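PDB 4CQI: tubulin-binding cofactor A from Leishmania major, which probably captures and stabilises beta-tubulin in a quasi-native conformation, acting at an early step of the tubulin folding pathway. Local coordinates for residues Gln78-Val81 against Pro82-Val85. Numbering follows the deposited sequence.
Sequences QMMV and PHSV
Bends at chi2 (-66°) and chi3 of M80 curl its thioether along the helix, while H83 holds CG trans to its own N (chi1 -179°); the two side chains therefore run alongside one another in the same direction. The methyl, CE, meets the imidazole at its edge and in its plane, 3.6 Å from H83 CD2, and SD sits obliquely to the ring, 70° off the ring normal. S84 OG donates to M80 O at 2.7 Å. The amide S84 N reaches the same M80 O at 2.9 Å, from the other face of the carbonyl plane, so two bonds grip this oxygen.

P82 has no N-H to offer Q78 O; its CD lies 3.1 Å from that oxygen instead, and the helix kinks here. P82 CD stands 3.4 Å from V81 CB, a separation set by the peptide link that joins them. Regular bonding resumes at once: H83 N donates to M79 O at 3.2 Å, and V85 N to V81 O at 2.9 Å. V81 and S84 face L42 of helix 23-62, placing this proline kink within helix 67-100 of the TBCA three-helix bundle.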
loop_
_atom_site.group_PDB
_atom_site.type_symbol
_atom_site.label_atom_id
_atom_site.label_comp_id
_atom_site.label_asym_id
_atom_site.label_seq_id
_atom_site.Cartn_x
_atom_site.Cartn_y
_atom_site.Cartn_z
ATOM N N GLN A 78 -12.380 -4.504 5.878
ATOM C CA GLN A 78 -12.271 -3.187 6.464
ATOM C C GLN A 78 -11.039 -3.097 7.291
ATOM O O GLN A 78 -10.413 -2.064 7.323
ATOM C CB GLN A 78 -13.528 -2.860 7.237
ATOM C CG GLN A 78 -14.670 -2.657 6.247
ATOM C CD GLN A 78 -15.963 -2.278 6.877
ATOM O OE1 GLN A 78 -16.486 -1.159 6.659
ATOM N NE2 GLN A 78 -16.448 -3.150 7.739
ATOM N N MET A 79 -10.662 -4.173 7.967
ATOM C CA MET A 79 -9.437 -4.132 8.779
ATOM C C MET A 79 -8.166 -4.230 7.938
ATOM O O MET A 79 -7.061 -3.837 8.376
ATOM C CB MET A 79 -9.445 -5.316 9.730
ATOM C CG MET A 79 -10.664 -5.247 10.552
ATOM S SD MET A 79 -10.135 -4.168 11.798
ATOM C CE MET A 79 -10.032 -5.588 12.877
ATOM N N MET A 80 -8.311 -4.761 6.732
ATOM C CA MET A 80 -7.175 -4.779 5.810
ATOM C C MET A 80 -6.806 -3.378 5.276
ATOM O O MET A 80 -5.683 -3.187 4.796
ATOM C CB MET A 80 -7.391 -5.790 4.675
ATOM C CG MET A 80 -7.084 -7.224 5.147
ATOM S SD MET A 80 -5.345 -7.561 5.565
ATOM C CE MET A 80 -4.746 -6.628 4.193
ATOM N N VAL A 81 -7.713 -2.409 5.380
ATOM C CA VAL A 81 -7.370 -1.032 5.055
ATOM C C VAL A 81 -6.290 -0.466 6.013
ATOM O O VAL A 81 -5.200 -0.104 5.555
ATOM C CB VAL A 81 -8.626 -0.138 4.884
ATOM C CG1 VAL A 81 -8.238 1.297 4.670
ATOM C CG2 VAL A 81 -9.442 -0.645 3.704
ATOM N N PRO A 82 -6.544 -0.437 7.329
ATOM C CA PRO A 82 -5.430 0.011 8.163
ATOM C C PRO A 82 -4.192 -0.863 8.073
ATOM O O PRO A 82 -3.073 -0.331 8.112
ATOM C CB PRO A 82 -5.998 0.001 9.581
ATOM C CG PRO A 82 -7.254 -0.789 9.516
ATOM C CD PRO A 82 -7.787 -0.582 8.120
ATOM N N HIS A 83 -4.350 -2.170 7.891
ATOM C CA HIS A 83 -3.162 -2.975 7.704
ATOM C C HIS A 83 -2.353 -2.482 6.528
ATOM O O HIS A 83 -1.134 -2.365 6.618
ATOM C CB HIS A 83 -3.495 -4.423 7.501
ATOM C CG HIS A 83 -2.271 -5.261 7.335
ATOM N ND1 HIS A 83 -1.140 -5.068 8.131
ATOM C CD2 HIS A 83 -1.928 -6.211 6.376
ATOM C CE1 HIS A 83 -0.181 -5.929 7.729
ATOM N NE2 HIS A 83 -0.674 -6.637 6.657
ATOM N N SER A 84 -3.019 -2.187 5.419
ATOM C CA SER A 84 -2.316 -1.716 4.203
ATOM C C SER A 84 -1.684 -0.342 4.424
ATOM O O SER A 84 -0.529 -0.060 4.028
ATOM C CB SER A 84 -3.273 -1.710 2.996
ATOM O OG SER A 84 -3.842 -3.021 2.760
ATOM N N VAL A 85 -2.415 0.526 5.100
ATOM C CA VAL A 85 -1.887 1.810 5.509
ATOM C C VAL A 85 -0.606 1.634 6.328
ATOM O O VAL A 85 0.381 2.350 6.104
ATOM C CB VAL A 85 -2.913 2.596 6.357
ATOM C CG1 VAL A 85 -2.228 3.767 7.069
ATOM C CG2 VAL A 85 -4.076 3.093 5.496
#